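Local coordinates for protein tannase (Fusobacterium nucleatum subsp. nucleatum ATCC 25586, PDB 6YQ4) that acts on gallotannins as a tannase, probably hydrolysing their ester bonds through an alpha/beta-hydrolase fold, and binds a magnesium ion, at residues S352-D357 with K381-I386; I20-K25 with G96-L101; N309-A314 with K319-F324. All coordinates share one frame; numbering follows the deposited sequence.

Interaction 1. Residues S352-D357 with K381-I386; sequences SPPAFD and KFSFDI
D357 and S383 bring the loop and the first turn of helix 381-394 together, with their CA atoms 6.3 Å apart. The serine hydroxyl ties the helix to the loop backbone: S383 OG donates to the carbonyl O of D357 at 2.5 Å, a length too short to be taken literally, meeting the C=O at 143° and 24° off the carbonyl plane. S383 OG stands beside its own backbone N (chi1 -54°), a setting that faces it to the loop. S383 CB lies 3.4 Å from D357 OD2; a side chain this small lets the acid come so near the helix. Alongside, P354, which follows a cis peptide bond, brings CG to the ring edge of F382, 4.1 Å from CE2, the two side chains crossing at about a right angle, and L268 of helix 259-279 touches both. All this belongs to the long insertion between sheet strands 202-206 and 435-439. The carboxylate of D357 has further partners: N366 and H378 bond OD1, while T380 OG1 and F379 N bond OD2. So many polar neighbours, just before the start of a helix, would probably keep this buried acid ionised and fix its rotation.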
loop_
_atom_site.group_PDB
_atom_site.type_symbol
_atom_site.label_atom_id
_atom_site.label_comp_id
_atom_site.label_asym_id
_atom_site.label_seq_id
_atom_site.Cartn_x
_atom_site.Cartn_y
_atom_site.Cartn_z
ATOM N N SER A 352 -2.862 -17.010 -9.587
ATOM C CA SER A 352 -2.775 -18.452 -9.436
ATOM C C SER A 352 -1.911 -18.821 -8.233
ATOM O O SER A 352 -0.942 -18.124 -7.925
ATOM C CB SER A 352 -2.197 -19.093 -10.700
ATOM O OG SER A 352 -2.877 -18.604 -11.836
ATOM N N PRO A 353 -2.212 -19.937 -7.572
ATOM C CA PRO A 353 -1.546 -20.262 -6.306
ATOM C C PRO A 353 -0.176 -20.876 -6.530
ATOM O O PRO A 353 -0.020 -21.762 -7.381
ATOM C CB PRO A 353 -2.506 -21.280 -5.666
ATOM C CG PRO A 353 -3.100 -21.995 -6.846
ATOM C CD PRO A 353 -3.123 -21.015 -8.007
ATOM N N PRO A 354 0.835 -20.497 -5.729
ATOM C CA PRO A 354 0.765 -19.480 -4.666
ATOM C C PRO A 354 0.881 -18.055 -5.219
ATOM O O PRO A 354 1.839 -17.731 -5.900
ATOM C CB PRO A 354 1.969 -19.818 -3.757
ATOM C CG PRO A 354 2.407 -21.200 -4.178
ATOM C CD PRO A 354 2.057 -21.316 -5.627
ATOM N N ALA A 355 -0.089 -17.213 -4.876
ATOM C CA ALA A 355 -0.269 -15.927 -5.543
ATOM C C ALA A 355 0.906 -14.960 -5.344
ATOM O O ALA A 355 1.144 -14.106 -6.204
ATOM C CB ALA A 355 -1.571 -15.286 -5.046
ATOM N N PHE A 356 1.620 -15.040 -4.219
ATOM C CA PHE A 356 2.713 -14.118 -3.916
ATOM C C PHE A 356 4.078 -14.797 -3.890
ATOM O O PHE A 356 5.006 -14.327 -4.563
ATOM C CB PHE A 356 2.437 -13.390 -2.585
ATOM C CG PHE A 356 1.196 -12.545 -2.626
ATOM C CD1 PHE A 356 -0.050 -13.113 -2.379
ATOM C CD2 PHE A 356 1.261 -11.212 -2.977
ATOM C CE1 PHE A 356 -1.195 -12.374 -2.469
ATOM C CE2 PHE A 356 0.108 -10.457 -3.058
ATOM C CZ PHE A 356 -1.126 -11.039 -2.797
ATOM N N ASP A 357 4.245 -15.905 -3.154
ATOM C CA ASP A 357 5.512 -16.647 -3.186
ATOM C C ASP A 357 5.398 -17.823 -4.163
ATOM O O ASP A 357 5.134 -18.969 -3.762
ATOM C CB ASP A 357 5.922 -17.115 -1.794
ATOM C CG ASP A 357 7.377 -17.565 -1.753
ATOM O OD1 ASP A 357 8.001 -17.505 -2.842
ATOM O OD2 ASP A 357 7.900 -17.955 -0.670
ATOM N N LYS A 381 7.825 -20.272 4.319
ATOM C CA LYS A 381 8.254 -21.644 4.517
ATOM C C LYS A 381 7.619 -22.570 3.489
ATOM O O LYS A 381 8.213 -23.589 3.119
ATOM C CB LYS A 381 7.899 -22.076 5.943
ATOM C CG LYS A 381 8.272 -23.494 6.296
ATOM C CD LYS A 381 7.442 -24.007 7.459
ATOM C CE LYS A 381 7.828 -25.424 7.761
ATOM N NZ LYS A 381 9.293 -25.574 7.529
ATOM N N PHE A 382 6.419 -22.234 3.013
ATOM C CA PHE A 382 5.654 -23.181 2.206
ATOM C C PHE A 382 6.296 -23.387 0.827
ATOM O O PHE A 382 6.556 -24.520 0.411
ATOM C CB PHE A 382 4.199 -22.705 2.079
ATOM C CG PHE A 382 3.387 -23.527 1.126
ATOM C CD1 PHE A 382 2.742 -24.675 1.564
ATOM C CD2 PHE A 382 3.306 -23.186 -0.224
ATOM C CE1 PHE A 382 2.024 -25.476 0.673
ATOM C CE2 PHE A 382 2.600 -23.978 -1.136
ATOM C CZ PHE A 382 1.954 -25.120 -0.687
ATOM N N SER A 383 6.533 -22.297 0.100
ATOM C CA SER A 383 7.138 -22.387 -1.218
ATOM C C SER A 383 8.589 -22.828 -1.129
ATOM O O SER A 383 9.058 -23.590 -1.984
ATOM C CB SER A 383 7.016 -21.041 -1.926
ATOM O OG SER A 383 5.656 -20.629 -1.940
ATOM N N PHE A 384 9.313 -22.379 -0.102
ATOM C CA PHE A 384 10.701 -22.800 0.039
ATOM C C PHE A 384 10.793 -24.309 0.245
ATOM O O PHE A 384 11.550 -24.995 -0.455
ATOM C CB PHE A 384 11.374 -22.044 1.187
ATOM C CG PHE A 384 12.761 -22.544 1.516
ATOM C CD1 PHE A 384 13.867 -22.079 0.817
ATOM C CD2 PHE A 384 12.961 -23.491 2.522
ATOM C CE1 PHE A 384 15.155 -22.549 1.107
ATOM C CE2 PHE A 384 14.247 -23.969 2.815
ATOM C CZ PHE A 384 15.347 -23.492 2.099
ATOM N N ASP A 385 10.006 -24.847 1.190
ATOM C CA ASP A 385 10.086 -26.276 1.509
ATOM C C ASP A 385 9.713 -27.144 0.316
ATOM O O ASP A 385 10.271 -28.234 0.142
ATOM C CB ASP A 385 9.174 -26.642 2.691
ATOM C CG ASP A 385 9.706 -26.168 4.044
ATOM O OD1 ASP A 385 10.775 -25.534 4.116
ATOM O OD2 ASP A 385 9.030 -26.436 5.057
ATOM N N ILE A 386 8.729 -26.722 -0.486
ATOM C CA ILE A 386 8.415 -27.494 -1.689
ATOM C C ILE A 386 9.656 -27.629 -2.554
ATOM O O ILE A 386 10.025 -28.732 -2.981
ATOM C CB ILE A 386 7.265 -26.850 -2.482
ATOM C CG1 ILE A 386 5.914 -27.118 -1.836
ATOM C CG2 ILE A 386 7.242 -27.410 -3.885
ATOM C CD1 ILE A 386 4.778 -26.486 -2.622
#

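Interaction 2. Residues I20-K25 with G96-L101; sequences IKINGK and GKANSL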
loop_
_atom_site.group_PDB
_atom_site.type_symbol
_atom_site.label_atom_id
_atom_site.label_comp_id
_atom_site.label_asym_id
_atom_site.label_seq_id
_atom_site.Cartn_x
_atom_site.Cartn_y
_atom_site.Cartn_z
ATOM N N ILE A 20 -1.578 26.044 -12.300
ATOM C CA ILE A 20 -2.445 25.103 -12.994
ATOM C C ILE A 20 -3.876 25.530 -12.719
ATOM O O ILE A 20 -4.191 26.035 -11.638
ATOM C CB ILE A 20 -2.171 23.641 -12.554
ATOM C CG1 ILE A 20 -3.002 22.662 -13.382
ATOM C CG2 ILE A 20 -2.449 23.445 -11.067
ATOM C CD1 ILE A 20 -2.830 21.246 -12.965
ATOM N N LYS A 21 -4.737 25.355 -13.716
ATOM C CA LYS A 21 -6.157 25.659 -13.625
ATOM C C LYS A 21 -6.913 24.340 -13.682
ATOM O O LYS A 21 -6.714 23.552 -14.609
ATOM C CB LYS A 21 -6.598 26.592 -14.759
ATOM C CG LYS A 21 -5.660 27.781 -15.042
ATOM C CD LYS A 21 -4.508 27.431 -16.015
ATOM C CE LYS A 21 -3.218 28.206 -15.688
ATOM N NZ LYS A 21 -1.987 27.598 -16.302
ATOM N N ILE A 22 -7.761 24.088 -12.692
ATOM C CA ILE A 22 -8.457 22.803 -12.626
ATOM C C ILE A 22 -9.736 22.814 -13.460
ATOM O O ILE A 22 -9.939 21.947 -14.320
ATOM C CB ILE A 22 -8.699 22.423 -11.147
ATOM C CG1 ILE A 22 -9.442 23.518 -10.365
ATOM C CG2 ILE A 22 -7.381 22.154 -10.481
ATOM C CD1 ILE A 22 -10.938 23.276 -10.145
ATOM N N ASN A 23 -10.607 23.799 -13.225
ATOM C CA ASN A 23 -11.769 24.058 -14.068
ATOM C C ASN A 23 -12.013 25.542 -14.265
ATOM O O ASN A 23 -12.804 25.903 -15.139
ATOM C CB ASN A 23 -13.054 23.421 -13.492
ATOM C CG ASN A 23 -12.934 21.915 -13.256
ATOM O OD1 ASN A 23 -12.242 21.466 -12.344
ATOM N ND2 ASN A 23 -13.633 21.134 -14.072
ATOM N N GLY A 24 -11.364 26.409 -13.492
ATOM C CA GLY A 24 -11.568 27.841 -13.582
ATOM C C GLY A 24 -10.738 28.611 -12.572
ATOM O O GLY A 24 -10.463 29.796 -12.772
ATOM N N LYS A 25 -10.340 27.951 -11.481
ATOM C CA LYS A 25 -9.453 28.537 -10.483
ATOM C C LYS A 25 -7.997 28.352 -10.893
ATOM O O LYS A 25 -7.600 27.273 -11.345
ATOM C CB LYS A 25 -9.682 27.901 -9.107
ATOM C CG LYS A 25 -10.939 28.392 -8.382
ATOM C CD LYS A 25 -10.616 29.339 -7.207
ATOM C CE LYS A 25 -11.837 30.153 -6.757
ATOM N NZ LYS A 25 -12.297 31.159 -7.757
ATOM N N GLY A 96 -8.514 13.209 -16.565
ATOM C CA GLY A 96 -8.550 14.612 -16.903
ATOM C C GLY A 96 -8.875 15.522 -15.744
ATOM O O GLY A 96 -9.003 16.737 -15.946
ATOM N N LYS A 97 -9.033 14.978 -14.544
ATOM C CA LYS A 97 -9.309 15.778 -13.365
ATOM C C LYS A 97 -8.033 15.927 -12.550
ATOM O O LYS A 97 -7.044 15.223 -12.762
ATOM C CB LYS A 97 -10.435 15.150 -12.527
ATOM C CG LYS A 97 -11.750 14.911 -13.295
ATOM C CD LYS A 97 -12.956 15.575 -12.605
ATOM C CE LYS A 97 -14.032 16.001 -13.614
ATOM N NZ LYS A 97 -14.599 17.358 -13.341
ATOM N N ALA A 98 -8.071 16.872 -11.615
ATOM C CA ALA A 98 -6.938 17.158 -10.746
ATOM C C ALA A 98 -6.407 15.888 -10.118
ATOM O O ALA A 98 -7.173 15.089 -9.575
ATOM C CB ALA A 98 -7.372 18.129 -9.650
ATOM N N ASN A 99 -5.091 15.698 -10.185
ATOM C CA ASN A 99 -4.493 14.595 -9.451
ATOM C C ASN A 99 -4.410 14.956 -7.961
ATOM O O ASN A 99 -4.801 16.056 -7.538
ATOM C CB ASN A 99 -3.156 14.188 -10.084
ATOM C CG ASN A 99 -1.963 15.045 -9.658
ATOM O OD1 ASN A 99 -2.082 16.064 -8.968
ATOM N ND2 ASN A 99 -0.787 14.644 -10.133
ATOM N N SER A 100 -3.889 14.019 -7.155
ATOM C CA SER A 100 -3.954 14.161 -5.708
ATOM C C SER A 100 -3.121 15.335 -5.201
ATOM O O SER A 100 -3.489 15.968 -4.200
ATOM C CB SER A 100 -3.525 12.849 -5.049
ATOM O OG SER A 100 -2.142 12.638 -5.200
ATOM N N LEU A 101 -2.004 15.635 -5.873
ATOM C CA LEU A 101 -1.151 16.742 -5.452
ATOM C C LEU A 101 -1.784 18.081 -5.797
ATOM O O LEU A 101 -1.702 19.036 -5.010
ATOM C CB LEU A 101 0.226 16.632 -6.110
ATOM C CG LEU A 101 1.180 15.533 -5.648
ATOM C CD1 LEU A 101 0.717 14.132 -6.087
ATOM C CD2 LEU A 101 2.590 15.838 -6.151
#
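Next to A98, whose methyl meets I22 across the contact, the amide of N99 is held at both ends: OD1 accepts from T102 N, while ND2 donates to T89 O. N99 is the N-cap of helix 100-106, and asparagine suits the place because one amide can both accept and donate. The apolar touch itself is made by one branch: I22 CG2 comes within 4.1 Å of A98 CB. With chi1 at 55°, CG1 is wedged between the backbone N and the carbonyl carbon, which leaves CG2 beside the N and facing the alanine. The branched isoleucine can thus reach A98 while its side chain also packs on I27 of the next strand and T102 of the following helix; the small methyl of A98 lets the segments approach to 6.1 Å between the CA atoms of I22 and A98.

In the nine-stranded alpha/beta-hydrolase sheet, strand 16-21 is an outermost strand, and the 22-25 turn links it to its antiparallel neighbour 26-36. Residues 96-101 lead into helix 100-106, the helical part of a beta-alpha-beta crossover from strand 73-76 to the parallel strand 110-114.

Nearer the solvent, the side chains of N23 and K97 cross obliquely, bringing N23 ND2 to 4.0 Å from K97 NZ. Both nitrogens are donors, so their nearness is no bond, and the poor order of N23 makes its exact pose doubtful. K97 is exposed and bent at chi2 (-125°) and chi4; lysine suits this position because its long chain can lie along the turn with the charge kept at the surface.

Interaction 3. Residues N309-A314 with K319-F324; sequences NSANRA and KDISQF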
loop_
_atom_site.group_PDB
_atom_site.type_symbol
_atom_site.label_atom_id
_atom_site.label_comp_id
_atom_site.label_asym_id
_atom_site.label_seq_id
_atom_site.Cartn_x
_atom_site.Cartn_y
_atom_site.Cartn_z
ATOM N N ASN A 309 -22.120 -4.410 4.238
ATOM C CA ASN A 309 -22.087 -2.966 4.381
ATOM C C ASN A 309 -21.762 -2.291 3.060
ATOM O O ASN A 309 -22.359 -1.260 2.726
ATOM C CB ASN A 309 -21.071 -2.574 5.449
ATOM C CG ASN A 309 -21.605 -2.749 6.857
ATOM O OD1 ASN A 309 -22.780 -3.112 7.080
ATOM N ND2 ASN A 309 -20.740 -2.496 7.823
ATOM N N SER A 310 -20.819 -2.857 2.297
ATOM C CA SER A 310 -20.510 -2.320 0.975
ATOM C C SER A 310 -21.730 -2.346 0.050
ATOM O O SER A 310 -22.076 -1.328 -0.558
ATOM C CB SER A 310 -19.353 -3.093 0.343
ATOM O OG SER A 310 -19.124 -2.637 -0.990
ATOM N N ALA A 311 -22.379 -3.515 -0.094
ATOM C CA ALA A 311 -23.542 -3.609 -0.984
ATOM C C ALA A 311 -24.705 -2.723 -0.525
ATOM O O ALA A 311 -25.467 -2.224 -1.360
ATOM C CB ALA A 311 -23.998 -5.059 -1.107
ATOM N N ASN A 312 -24.866 -2.506 0.780
ATOM C CA ASN A 312 -25.960 -1.638 1.218
ATOM C C ASN A 312 -25.689 -0.168 0.932
ATOM O O ASN A 312 -26.629 0.589 0.655
ATOM C CB ASN A 312 -26.231 -1.844 2.694
ATOM C CG ASN A 312 -27.131 -2.999 2.925
ATOM O OD1 ASN A 312 -27.945 -3.337 2.051
ATOM N ND2 ASN A 312 -26.987 -3.647 4.079
ATOM N N ARG A 313 -24.425 0.258 0.995
ATOM C CA ARG A 313 -24.109 1.608 0.555
ATOM C C ARG A 313 -24.378 1.760 -0.933
ATOM O O ARG A 313 -24.934 2.774 -1.371
ATOM C CB ARG A 313 -22.658 1.947 0.888
ATOM C CG ARG A 313 -22.169 3.282 0.326
ATOM C CD ARG A 313 -20.878 3.724 1.029
ATOM N NE ARG A 313 -21.134 4.142 2.417
ATOM C CZ ARG A 313 -20.769 3.456 3.505
ATOM N NH1 ARG A 313 -21.050 3.927 4.717
ATOM N NH2 ARG A 313 -20.118 2.305 3.389
ATOM N N ALA A 314 -24.012 0.748 -1.722
ATOM C CA ALA A 314 -24.252 0.801 -3.160
ATOM C C ALA A 314 -25.735 0.966 -3.457
ATOM O O ALA A 314 -26.126 1.810 -4.269
ATOM C CB ALA A 314 -23.705 -0.457 -3.831
ATOM N N LYS A 319 -26.537 2.073 -7.131
ATOM C CA LYS A 319 -25.613 1.299 -7.944
ATOM C C LYS A 319 -26.121 -0.128 -8.118
ATOM O O LYS A 319 -26.978 -0.616 -7.368
ATOM C CB LYS A 319 -24.214 1.282 -7.324
ATOM C CG LYS A 319 -23.521 2.645 -7.321
ATOM C CD LYS A 319 -22.154 2.578 -6.667
ATOM C CE LYS A 319 -21.325 3.804 -7.001
ATOM N NZ LYS A 319 -19.858 3.494 -6.939
ATOM N N ASP A 320 -25.571 -0.798 -9.125
ATOM C CA ASP A 320 -25.997 -2.143 -9.480
ATOM C C ASP A 320 -25.322 -3.163 -8.569
ATOM O O ASP A 320 -24.101 -3.147 -8.398
ATOM C CB ASP A 320 -25.658 -2.421 -10.949
ATOM C CG ASP A 320 -26.194 -3.753 -11.437
ATOM O OD1 ASP A 320 -25.427 -4.515 -12.059
ATOM O OD2 ASP A 320 -27.382 -4.039 -11.202
ATOM N N ILE A 321 -26.120 -4.038 -7.963
ATOM C CA ILE A 321 -25.579 -5.195 -7.260
ATOM C C ILE A 321 -25.943 -6.492 -7.953
ATOM O O ILE A 321 -25.390 -7.544 -7.597
ATOM C CB ILE A 321 -26.026 -5.232 -5.780
ATOM C CG1 ILE A 321 -27.518 -5.564 -5.660
ATOM C CG2 ILE A 321 -25.695 -3.917 -5.070
ATOM C CD1 ILE A 321 -27.943 -5.878 -4.248
ATOM N N SER A 322 -26.830 -6.435 -8.948
ATOM C CA SER A 322 -27.370 -7.534 -9.747
ATOM C C SER A 322 -26.487 -8.779 -9.859
ATOM O O SER A 322 -26.874 -9.865 -9.408
ATOM C CB SER A 322 -27.692 -6.986 -11.141
ATOM O OG SER A 322 -27.525 -7.954 -12.152
ATOM N N GLN A 323 -25.303 -8.631 -10.457
ATOM C CA GLN A 323 -24.391 -9.753 -10.647
ATOM C C GLN A 323 -24.108 -10.538 -9.376
ATOM O O GLN A 323 -23.713 -11.700 -9.463
ATOM C CB GLN A 323 -23.070 -9.244 -11.223
ATOM C CG GLN A 323 -23.231 -8.026 -12.118
ATOM C CD GLN A 323 -21.944 -7.233 -12.274
ATOM O OE1 GLN A 323 -20.845 -7.765 -12.085
ATOM N NE2 GLN A 323 -22.074 -5.953 -12.619
ATOM N N PHE A 324 -24.302 -9.952 -8.196
ATOM C CA PHE A 324 -23.912 -10.601 -6.951
ATOM C C PHE A 324 -25.075 -10.947 -6.033
ATOM O O PHE A 324 -24.840 -11.464 -4.934
ATOM C CB PHE A 324 -22.906 -9.717 -6.206
ATOM C CG PHE A 324 -21.607 -9.553 -6.943
ATOM C CD1 PHE A 324 -21.484 -8.616 -7.966
ATOM C CD2 PHE A 324 -20.512 -10.355 -6.635
ATOM C CE1 PHE A 324 -20.281 -8.469 -8.666
ATOM C CE2 PHE A 324 -19.310 -10.214 -7.322
ATOM C CZ PHE A 324 -19.200 -9.272 -8.344
#
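K319 starts its side chain against A314: CB lies 3.9 Å from A314 CB and 3.6 Å from A314 O. One bond further, CG is still beside the same carbonyl, 4.1 Å from A314 O. Then CD, CE and NZ run on as an extended chain that leaves the contact, with CG held beside the backbone N (chi1 -67°) to start it outward. A lysine suits this place, since its CB and CG lie against the last turn of the helix and its charged tip can go to solvent.

The backbone fastens the same pair. K319 N donates to A314 O at 2.9 Å, nearly straight at 164°, though the donor stands above the carbonyl plane, 41° out of it. This bond spans from residue i+5 back to i, as the six-to-one bond of a Schellman motif does at the end of a helix, and the packing of the two CB atoms matches the apolar pairing usual there. It turns the chain out of helix 298-316 toward strand 328-330.

Further along, I321 points its CG2 back at the helix, 4.2 Å from A314 CB and 4.1 Å from A311 O. A311 and A314 lie one turn apart, and their small side chains let this branch come close to the helix backbone; I321 also packs on F328 and I330. W472 touches both alanines and, through NE1, bonds D320 O.

Overall arrangement
The three contacts are separate. Interaction 2 sits at the outermost N-terminal strand of the central sheet, whereas interactions 1 and 3 both fall within the insertion between strands 202-206 and 435-439. Interactions 1 and 2 lie on opposite sides of the chain's centre, their own centres 44 Å apart and their nearest atoms about 23 Å. The centre of interaction 3 is 34 Å from that of interaction 1 and 31 Å from that of interaction 2, with nearest atoms about 18 and 15 Å apart. All lie away from the magnesium site of D150, M153 and G155. Sequence and geometry are consistent with a catalytic Ser-His-Asp triad of S166, H476 and D444; W472, which packs on interaction 3, lies four residues before H476.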